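Local coordinates for uncharacterized protein (Anabaena variabilis, PDB 3OT2) that is of unknown function but is probably a nuclease of the PD-(D/E)XK superfamily related to restriction endonucleases, built here as an assembly of two chains, at residues G40-S43 / A44-E48; F85-S88 / R89-R92; Q119-V122 / T123-L127; H128-K131 / H132-M136. All coordinates share one frame; numbering follows the deposited sequence.

Interaction 1 (G40-S43 / A44-E48); sequences GKHS and AIQSE
The imidazole of His42 overlaps the end of Gln46 one turn further on, an i to i+4 side-chain contact in the first turns of helix 40-57 of this PD-(D/E)XK-like domain. His42 CE1 lies 3.6 Å from Gln46 OE1, with the ring and amide planes 69° apart, so the two flat groups cross obliquely and do not stack. Both side chains leave the helix the same way, CG anti to the backbone N (chi1 -174° for His42), which carries their ends to one side. Their polar ends are bonded to other elements: His42 NE2 is hydrogen-bonded to Asp81 OD2, and Gln46 NE2 bonds to Glu68 OE2 and the Asp81 carbonyl. Asp81 follows a proline, as in the PD element of this superfamily, and the pair is therefore consistent with a second shell beside a putative active site. Ile45 packs the helix onto Ile112 of strand 108-112 and onto Leu182 and Phe183 of helix 179-183, while Lys41 NZ makes a salt bridge to Asp143. The backbone has ordinary alpha-helical bonds: Ala44 N reaches Gly40 O at 3.0 Å, and Ile45 N meets Lys41 O at 3.2 Å (N-H...O angle 170°). Beneath the overlapping pair, Gln46 N donates to His42 O at 2.9 Å, the donor lying in the plane of the His42 carbonyl.

Interaction 2 (F85-S88 / R89-R92); sequences FIWS and RIPR
Arg89 N donates to Ile86 O at 3.1 Å and Ile90 N to Trp87 O at 3.2 Å, two i to i+3 bonds that define a 3-10 turn where strand 82-86 runs out. A water adds a third link: it donates to Trp87 O at 2.7 Å and to Ile90 O, and accepts from Arg92 NE at 2.7 Å in the plane of the guanidinium. The bend at chi3 (81°) turns the Arg89 guanidinium back toward Phe85, NH1 lying 3.7 Å from Phe85 CD2 and making a salt bridge to Asp107. Arg92 NH1 is held by the Gly96 carbonyl. Packing completes the turn: Phe85 CB touches Ile90 CG1 at 3.7 Å, and Ile90 CD1 sits over one face of the Trp87 indole, 4.0 Å from CE3. Arg92 NH2 comes obliquely to the same ring, 3.3 Å from Trp87 NE1, with the planes 30° apart. An alanine replacing Trp87 is likely to open a gap beside Ile90 CD1 and leave Arg92 NH2 without its aromatic neighbour. NE1 and NH2 are both donors, so what joins them is oblique contact between guanidinium and indole, not a hydrogen bond, and the turn's polar hold rests on its carbonyls and the water.

Interaction 3 (Q119-V122 / T123-L127); sequences QTKV and TKNIL. With EDO (1,2-ethanediol), chain K; EDO (1,2-ethanediol), chain G.
The Asn125 amide lies against the Lys121 carbonyl one turn back, its CG 3.4 Å from Lys121 O, while ND2 also approaches the Lys121 chain and makes a weak hydrogen bond to Glu26. The other flat group, the amide of Gln119, is tied through NE2 to O1 of an ethanediol (chain K) at 2.8 Å, and that O1 donates to Thr123 OG1 at 3.0 Å; NE2 also bonds to Thr120 OG1 of the second subunit. The diol, probably from the crystallisation liquor, thus bridges two side chains one turn apart. Thr123 OG1 in turn donates to Gln119 O at 2.9 Å: with chi1 at -61° it sits beside its own backbone N, and OG1 and N grip that oxygen from opposite faces of the carbonyl plane. Val122 and Ile126 run side by side, CG1 to CD1 at 4.0 Å, and both touch Leu139 of strand 136-141; helix 119-131 is the crossover of a beta-alpha-beta unit. Alongside Thr120, whose CG2 is 3.8 Å from Lys124 CE, the extended Lys124 carries NZ to O1 of a second ethanediol (chain G) at 2.9 Å. NZ also makes a salt bridge to Asp160 and a hydrogen bond to Thr146, and Thr120 OG1 bonds to Asp141, all of the second subunit. A methionine in place of Lys124 would probably leave that Asp160 without this positive mate across the interface. Val122 and Ile126 thus meet the helix's own sheet, while the Lys124-Asp160 salt bridge and the bonds of Gln119 and Thr120 OG1 are likely to help hold the dimer.

Interaction 4 (H128-K131 / H132-M136); sequences HCLK and HGTQM
Cys129 O takes two backbone bonds from opposite faces of its plane, from His132 N and from Thr134 N, each at 3.0 Å; the latter is the 6-to-1 bond of a Schellman-like C-cap at the end of helix 119-131. Gly133 supplies the left-handed residue of the cap with a positive phi of 107°, where a side chain would jam against the carbonyl oxygen of His132. On the outer side, the imidazoles of His128 and His132 meet obliquely, planes 49° apart. His132 CD2 stands over one face of the His128 ring; the closest side-chain atoms are His128 CE1 and His132 NE2, 3.5 Å apart. His128 reaches this place with CG anti to its N (chi1 179°), and its NE2 bonds to the Phe73 carbonyl while its ring stacks on His76. The edge of the His132 ring brings CD2 within 3.2 Å of His128 O, near the ring plane, and a water lies in that plane, 2.9 Å from His132 NE2. Inward, Thr134 OG1 presses on Cys129 CB at 3.2 Å and is hydrogen-bonded to Pro106 O, joining the turn to the chain leading into strand 108-112. A second water clamps the turn, donating to Leu130 O at 2.6 Å and to Thr134 O at 2.8 Å.

Strand 108-112 relates two of the contacts: interaction 1 rests on Ile112, interaction 4 on Thr109, and the two lie on opposite sides of the chain's centre, their centres 24 Å apart. Interactions 3 and 4 are consecutive parts of one helix and the turn leaving it, centres 12 Å apart. Interactions 2 and 4 touch, Ile86 CG2 to Gln135 NE2 at 4.1 Å, and share Asp107, which binds both Arg89 and Gln135. Interaction 1, beside Asp81 of the putative active site, comes within about 8 Å of interaction 3 at nearest atoms. Bound 1,4-butanediol lies about 13 Å from the Lys121 side chain, and its pocket residues belong to none of the four contacts.

Interaction 1 (G40-S43 / A44-E48)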
loop_
_atom_site.group_PDB
_atom_site.type_symbol
_atom_site.label_atom_id
_atom_site.label_comp_id
_atom_site.label_asym_id
_atom_site.label_seq_id
_atom_site.Cartn_x
_atom_site.Cartn_y
_atom_site.Cartn_z
ATOM N N GLY A 40 16.012 -14.288 7.822
ATOM C CA GLY A 40 17.295 -14.009 7.179
ATOM C C GLY A 40 17.281 -12.835 6.220
ATOM O O GLY A 40 18.046 -11.891 6.405
ATOM N N LYS A 41 16.385 -12.863 5.209
ATOM C CA LYS A 41 16.293 -11.826 4.169
ATOM C C LYS A 41 16.029 -10.474 4.787
ATOM O O LYS A 41 16.738 -9.509 4.500
ATOM C CB LYS A 41 15.218 -12.190 3.129
ATOM C CG LYS A 41 15.727 -13.198 2.078
ATOM C CD LYS A 41 14.635 -13.935 1.294
ATOM C CE LYS A 41 13.931 -13.100 0.262
ATOM N NZ LYS A 41 13.162 -13.955 -0.700
ATOM N N HIS A 42 15.051 -10.425 5.706
ATOM C CA HIS A 42 14.671 -9.222 6.432
ATOM C C HIS A 42 15.885 -8.609 7.173
ATOM O O HIS A 42 16.172 -7.419 7.001
ATOM C CB HIS A 42 13.543 -9.547 7.403
ATOM C CG HIS A 42 13.012 -8.336 8.085
ATOM N ND1 HIS A 42 13.524 -7.907 9.290
ATOM C CD2 HIS A 42 12.066 -7.464 7.675
ATOM C CE1 HIS A 42 12.862 -6.802 9.587
ATOM N NE2 HIS A 42 11.976 -6.500 8.642
ATOM N N SER A 43 16.620 -9.440 7.947
ATOM C CA SER A 43 17.788 -9.015 8.713
ATOM C C SER A 43 18.901 -8.498 7.830
ATOM O O SER A 43 19.555 -7.532 8.211
ATOM C CB SER A 43 18.330 -10.169 9.554
ATOM O OG SER A 43 17.401 -10.526 10.558
ATOM N N ALA A 44 19.138 -9.142 6.676
ATOM C CA ALA A 44 20.215 -8.758 5.764
ATOM C C ALA A 44 19.999 -7.328 5.241
ATOM O O ALA A 44 20.925 -6.511 5.288
ATOM C CB ALA A 44 20.315 -9.752 4.616
ATOM N N ILE A 45 18.775 -7.021 4.782
ATOM C CA ILE A 45 18.409 -5.692 4.281
ATOM C C ILE A 45 18.389 -4.687 5.433
ATOM O O ILE A 45 18.918 -3.591 5.277
ATOM C CB ILE A 45 17.060 -5.748 3.521
ATOM C CG1 ILE A 45 17.286 -6.466 2.146
ATOM C CG2 ILE A 45 16.470 -4.311 3.340
ATOM C CD1 ILE A 45 16.046 -6.691 1.307
ATOM N N GLN A 46 17.801 -5.063 6.584
ATOM C CA GLN A 46 17.689 -4.175 7.732
ATOM C C GLN A 46 19.060 -3.710 8.262
ATOM O O GLN A 46 19.225 -2.506 8.453
ATOM C CB GLN A 46 16.914 -4.852 8.853
ATOM C CG GLN A 46 16.492 -3.907 9.968
ATOM C CD GLN A 46 15.810 -4.644 11.084
ATOM O OE1 GLN A 46 15.963 -5.854 11.250
ATOM N NE2 GLN A 46 15.071 -3.924 11.913
ATOM N N SER A 47 20.011 -4.654 8.507
ATOM C CA SER A 47 21.330 -4.320 9.051
ATOM C C SER A 47 22.141 -3.472 8.075
ATOM O O SER A 47 22.765 -2.491 8.495
ATOM C CB SER A 47 22.101 -5.583 9.433
ATOM O OG SER A 47 21.477 -6.226 10.534
ATOM N N GLU A 48 22.127 -3.827 6.787
ATOM C CA GLU A 48 22.875 -3.085 5.778
ATOM C C GLU A 48 22.286 -1.703 5.534
ATOM O O GLU A 48 23.024 -0.751 5.280
ATOM C CB GLU A 48 22.923 -3.871 4.467
ATOM C CG GLU A 48 23.976 -3.357 3.501
ATOM C CD GLU A 48 25.409 -3.287 3.990
ATOM O OE1 GLU A 48 25.802 -4.121 4.838
ATOM O OE2 GLU A 48 26.143 -2.397 3.506
#

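Interaction 2 (F85-S88 / R89-R92)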
loop_
_atom_site.group_PDB
_atom_site.type_symbol
_atom_site.label_atom_id
_atom_site.label_comp_id
_atom_site.label_asym_id
_atom_site.label_seq_id
_atom_site.Cartn_x
_atom_site.Cartn_y
_atom_site.Cartn_z
ATOM N N PHE A 85 16.188 9.914 12.603
ATOM C CA PHE A 85 15.870 11.227 13.197
ATOM C C PHE A 85 16.959 12.212 12.899
ATOM O O PHE A 85 18.124 11.879 13.098
ATOM C CB PHE A 85 15.744 11.105 14.739
ATOM C CG PHE A 85 14.513 10.386 15.230
ATOM C CD1 PHE A 85 14.500 9.007 15.355
ATOM C CD2 PHE A 85 13.375 11.095 15.599
ATOM C CE1 PHE A 85 13.362 8.346 15.806
ATOM C CE2 PHE A 85 12.244 10.431 16.075
ATOM C CZ PHE A 85 12.245 9.062 16.173
ATOM N N ILE A 86 16.594 13.446 12.486
ATOM C CA ILE A 86 17.560 14.527 12.269
ATOM C C ILE A 86 18.111 14.874 13.668
ATOM O O ILE A 86 17.426 14.607 14.678
ATOM C CB ILE A 86 16.988 15.743 11.484
ATOM C CG1 ILE A 86 15.928 16.534 12.312
ATOM C CG2 ILE A 86 16.458 15.279 10.103
ATOM C CD1 ILE A 86 15.377 17.835 11.653
ATOM N N TRP A 87 19.356 15.402 13.732
ATOM C CA TRP A 87 20.044 15.617 14.996
ATOM C C TRP A 87 19.254 16.447 15.986
ATOM O O TRP A 87 19.168 16.037 17.139
ATOM C CB TRP A 87 21.423 16.247 14.781
ATOM C CG TRP A 87 22.466 15.670 15.698
ATOM C CD1 TRP A 87 22.938 16.226 16.852
ATOM C CD2 TRP A 87 23.115 14.391 15.569
ATOM N NE1 TRP A 87 23.852 15.380 17.439
ATOM C CE2 TRP A 87 23.983 14.250 16.668
ATOM C CE3 TRP A 87 23.027 13.337 14.644
ATOM C CZ2 TRP A 87 24.792 13.111 16.846
ATOM C CZ3 TRP A 87 23.838 12.223 14.815
ATOM C CH2 TRP A 87 24.723 12.128 15.895
ATOM N N SER A 88 18.646 17.578 15.548
ATOM C CA SER A 88 17.880 18.493 16.419
ATOM C C SER A 88 16.641 17.833 17.053
ATOM O O SER A 88 16.144 18.331 18.056
ATOM C CB SER A 88 17.449 19.731 15.639
ATOM O OG SER A 88 16.572 19.396 14.571
ATOM N N ARG A 89 16.139 16.734 16.467
ATOM C CA ARG A 89 14.938 16.042 16.953
ATOM C C ARG A 89 15.256 14.812 17.819
ATOM O O ARG A 89 14.328 14.239 18.376
ATOM C CB ARG A 89 14.032 15.643 15.764
ATOM C CG ARG A 89 13.340 16.859 15.151
ATOM C CD ARG A 89 12.359 16.440 14.078
ATOM N NE ARG A 89 11.085 15.987 14.644
ATOM C CZ ARG A 89 10.641 14.741 14.590
ATOM N NH1 ARG A 89 11.375 13.790 14.025
ATOM N NH2 ARG A 89 9.467 14.427 15.115
ATOM N N ILE A 90 16.541 14.430 17.981
ATOM C CA ILE A 90 16.896 13.276 18.820
ATOM C C ILE A 90 16.711 13.697 20.305
ATOM O O ILE A 90 17.401 14.609 20.744
ATOM C CB ILE A 90 18.329 12.730 18.523
ATOM C CG1 ILE A 90 18.445 12.192 17.081
ATOM C CG2 ILE A 90 18.730 11.635 19.549
ATOM C CD1 ILE A 90 19.852 11.971 16.561
ATOM N N PRO A 91 15.751 13.097 21.069
ATOM C CA PRO A 91 15.598 13.483 22.489
ATOM C C PRO A 91 16.835 13.086 23.299
ATOM O O PRO A 91 17.358 11.983 23.150
ATOM C CB PRO A 91 14.343 12.731 22.937
ATOM C CG PRO A 91 14.236 11.577 22.021
ATOM C CD PRO A 91 14.802 12.028 20.697
ATOM N N ARG A 92 17.345 14.024 24.092
ATOM C CA ARG A 92 18.553 13.824 24.888
ATOM C C ARG A 92 18.333 14.168 26.336
ATOM O O ARG A 92 17.546 15.074 26.659
ATOM C CB ARG A 92 19.708 14.684 24.339
ATOM C CG ARG A 92 20.110 14.295 22.926
ATOM C CD ARG A 92 21.392 14.941 22.465
ATOM N NE ARG A 92 21.659 14.524 21.097
ATOM C CZ ARG A 92 22.416 13.487 20.749
ATOM N NH1 ARG A 92 23.038 12.764 21.673
ATOM N NH2 ARG A 92 22.574 13.177 19.477
HETATM O O HOH W 1 19.914 16.023 19.686
HETATM O O HOH W 2 15.927 17.363 21.385
#

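Interaction 3 (Q119-V122 / T123-L127)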
loop_
_atom_site.group_PDB
_atom_site.type_symbol
_atom_site.label_atom_id
_atom_site.label_comp_id
_atom_site.label_asym_id
_atom_site.label_seq_id
_atom_site.Cartn_x
_atom_site.Cartn_y
_atom_site.Cartn_z
ATOM N N GLN A 119 1.255 -6.428 5.514
ATOM C CA GLN A 119 1.522 -5.268 4.663
ATOM C C GLN A 119 0.472 -4.156 4.921
ATOM O O GLN A 119 0.808 -2.978 4.869
ATOM C CB GLN A 119 1.533 -5.683 3.191
ATOM C CG GLN A 119 1.954 -4.547 2.250
ATOM C CD GLN A 119 2.356 -5.025 0.881
ATOM O OE1 GLN A 119 2.530 -6.218 0.647
ATOM N NE2 GLN A 119 2.563 -4.100 -0.034
ATOM N N THR A 120 -0.790 -4.532 5.233
ATOM C CA THR A 120 -1.835 -3.548 5.544
ATOM C C THR A 120 -1.443 -2.800 6.828
ATOM O O THR A 120 -1.450 -1.584 6.817
ATOM C CB THR A 120 -3.186 -4.234 5.623
ATOM O OG1 THR A 120 -3.569 -4.554 4.286
ATOM C CG2 THR A 120 -4.278 -3.371 6.275
ATOM N N LYS A 121 -1.064 -3.521 7.899
ATOM C CA LYS A 121 -0.654 -2.916 9.171
ATOM C C LYS A 121 0.527 -1.951 8.964
ATOM O O LYS A 121 0.496 -0.831 9.480
ATOM C CB LYS A 121 -0.278 -4.006 10.192
ATOM C CG LYS A 121 0.269 -3.489 11.517
ATOM C CD LYS A 121 0.839 -4.612 12.384
ATOM C CE LYS A 121 2.213 -5.024 11.899
ATOM N NZ LYS A 121 2.723 -6.256 12.572
ATOM N N VAL A 122 1.540 -2.380 8.197
ATOM C CA VAL A 122 2.743 -1.589 7.902
ATOM C C VAL A 122 2.379 -0.303 7.178
ATOM O O VAL A 122 2.918 0.752 7.525
ATOM C CB VAL A 122 3.761 -2.437 7.087
ATOM C CG1 VAL A 122 4.792 -1.551 6.420
ATOM C CG2 VAL A 122 4.455 -3.433 7.989
ATOM N N THR A 123 1.482 -0.386 6.169
ATOM C CA THR A 123 1.040 0.791 5.398
ATOM C C THR A 123 0.326 1.762 6.339
ATOM O O THR A 123 0.640 2.947 6.308
ATOM C CB THR A 123 0.181 0.373 4.200
ATOM O OG1 THR A 123 1.005 -0.441 3.387
ATOM C CG2 THR A 123 -0.259 1.553 3.382
ATOM N N LYS A 124 -0.568 1.254 7.209
ATOM C CA LYS A 124 -1.250 2.098 8.202
ATOM C C LYS A 124 -0.221 2.789 9.115
ATOM O O LYS A 124 -0.375 3.968 9.413
ATOM C CB LYS A 124 -2.209 1.281 9.072
ATOM C CG LYS A 124 -3.446 0.752 8.374
ATOM C CD LYS A 124 -4.235 -0.030 9.391
ATOM C CE LYS A 124 -5.405 -0.706 8.773
ATOM N NZ LYS A 124 -6.248 -1.352 9.812
ATOM N N ASN A 125 0.798 2.047 9.579
ATOM C CA ASN A 125 1.848 2.598 10.452
ATOM C C ASN A 125 2.622 3.712 9.753
ATOM O O ASN A 125 2.857 4.756 10.363
ATOM C CB ASN A 125 2.809 1.495 10.934
ATOM C CG ASN A 125 2.215 0.629 12.025
ATOM O OD1 ASN A 125 1.188 0.964 12.648
ATOM N ND2 ASN A 125 2.850 -0.497 12.296
ATOM N N ILE A 126 2.966 3.525 8.471
ATOM C CA ILE A 126 3.680 4.544 7.705
ATOM C C ILE A 126 2.776 5.761 7.555
ATOM O O ILE A 126 3.226 6.885 7.777
ATOM C CB ILE A 126 4.197 4.019 6.336
ATOM C CG1 ILE A 126 5.351 2.997 6.535
ATOM C CG2 ILE A 126 4.664 5.191 5.448
ATOM C CD1 ILE A 126 5.732 2.183 5.293
ATOM N N LEU A 127 1.494 5.551 7.217
ATOM C CA LEU A 127 0.599 6.693 7.029
ATOM C C LEU A 127 0.365 7.450 8.347
ATOM O O LEU A 127 0.236 8.674 8.316
ATOM C CB LEU A 127 -0.714 6.268 6.359
ATOM C CG LEU A 127 -0.559 5.707 4.926
ATOM C CD1 LEU A 127 -1.832 5.020 4.480
ATOM C CD2 LEU A 127 -0.123 6.788 3.920
HETATM C C1 EDO K . 0.786 -0.695 -0.112
HETATM O O1 EDO K . 1.481 -1.618 0.720
HETATM C C2 EDO K . -0.687 -0.639 0.310
HETATM O O2 EDO K . -1.331 -1.883 0.027
HETATM C C1 EDO G . -3.638 -3.255 11.935
HETATM O O1 EDO G . -4.364 -3.345 10.697
HETATM C C2 EDO G . -4.311 -2.225 12.835
HETATM O O2 EDO G . -4.981 -2.861 13.941
#

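Interaction 4 (H128-K131 / H132-M136)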
loop_
_atom_site.group_PDB
_atom_site.type_symbol
_atom_site.label_atom_id
_atom_site.label_comp_id
_atom_site.label_asym_id
_atom_site.label_seq_id
_atom_site.Cartn_x
_atom_site.Cartn_y
_atom_site.Cartn_z
ATOM N N HIS A 128 0.365 6.742 9.495
ATOM C CA HIS A 128 0.218 7.350 10.834
ATOM C C HIS A 128 1.464 8.216 11.124
ATOM O O HIS A 128 1.323 9.319 11.641
ATOM C CB HIS A 128 0.005 6.269 11.919
ATOM C CG HIS A 128 -0.131 6.812 13.312
ATOM N ND1 HIS A 128 -1.314 7.364 13.751
ATOM C CD2 HIS A 128 0.777 6.863 14.317
ATOM C CE1 HIS A 128 -1.094 7.756 14.995
ATOM N NE2 HIS A 128 0.156 7.469 15.382
ATOM N N CYS A 129 2.672 7.746 10.737
ATOM C CA CYS A 129 3.917 8.530 10.875
ATOM C C CYS A 129 3.805 9.865 10.139
ATOM O O CYS A 129 4.116 10.917 10.714
ATOM C CB CYS A 129 5.116 7.735 10.371
ATOM S SG CYS A 129 5.608 6.393 11.459
ATOM N N LEU A 130 3.364 9.823 8.868
ATOM C CA LEU A 130 3.206 11.009 8.022
ATOM C C LEU A 130 2.214 11.999 8.623
ATOM O O LEU A 130 2.411 13.208 8.496
ATOM C CB LEU A 130 2.762 10.634 6.600
ATOM C CG LEU A 130 3.729 9.791 5.763
ATOM C CD1 LEU A 130 3.047 9.321 4.493
ATOM C CD2 LEU A 130 5.007 10.556 5.422
ATOM N N LYS A 131 1.177 11.487 9.309
ATOM C CA LYS A 131 0.149 12.305 9.969
ATOM C C LYS A 131 0.756 13.082 11.161
ATOM O O LYS A 131 0.209 14.104 11.582
ATOM C CB LYS A 131 -1.012 11.390 10.431
ATOM C CG LYS A 131 -2.189 12.105 11.103
ATOM C CD LYS A 131 -3.245 11.131 11.603
ATOM C CE LYS A 131 -4.412 11.887 12.196
ATOM N NZ LYS A 131 -5.518 10.973 12.578
ATOM N N HIS A 132 1.892 12.590 11.713
ATOM C CA HIS A 132 2.491 13.215 12.890
ATOM C C HIS A 132 3.877 13.811 12.636
ATOM O O HIS A 132 4.641 13.999 13.579
ATOM C CB HIS A 132 2.482 12.214 14.055
ATOM C CG HIS A 132 1.077 11.936 14.499
ATOM N ND1 HIS A 132 0.401 12.807 15.351
ATOM C CD2 HIS A 132 0.220 10.964 14.108
ATOM C CE1 HIS A 132 -0.818 12.308 15.486
ATOM N NE2 HIS A 132 -0.980 11.203 14.757
ATOM N N GLY A 133 4.154 14.164 11.380
ATOM C CA GLY A 133 5.374 14.877 11.012
ATOM C C GLY A 133 6.483 14.165 10.273
ATOM O O GLY A 133 7.483 14.798 9.942
ATOM N N THR A 134 6.363 12.849 10.028
ATOM C CA THR A 134 7.425 12.128 9.316
ATOM C C THR A 134 7.567 12.720 7.906
ATOM O O THR A 134 6.570 13.018 7.251
ATOM C CB THR A 134 7.139 10.633 9.326
ATOM O OG1 THR A 134 7.161 10.195 10.690
ATOM C CG2 THR A 134 8.146 9.816 8.514
ATOM N N GLN A 135 8.819 12.932 7.465
ATOM C CA GLN A 135 9.089 13.495 6.146
ATOM C C GLN A 135 8.918 12.445 5.078
ATOM O O GLN A 135 8.469 12.767 3.988
ATOM C CB GLN A 135 10.519 14.072 6.049
ATOM C CG GLN A 135 10.914 15.047 7.165
ATOM C CD GLN A 135 12.333 15.553 6.990
ATOM O OE1 GLN A 135 12.857 15.685 5.866
ATOM N NE2 GLN A 135 12.981 15.903 8.111
HETATM N N MSE A 136 9.347 11.211 5.345
HETATM C CA MSE A 136 9.281 10.157 4.332
HETATM C C MSE A 136 9.129 8.787 4.951
HETATM O O MSE A 136 9.707 8.493 5.997
HETATM C CB MSE A 136 10.562 10.174 3.447
HETATM C CG MSE A 136 10.516 9.124 2.309
HETATM SE SE MSE A 136 12.073 9.207 1.159
HETATM C CE MSE A 136 11.615 10.792 0.122
HETATM O O HOH W 3 4.428 14.663 7.850
HETATM O O HOH W 4 -3.575 9.913 15.007
#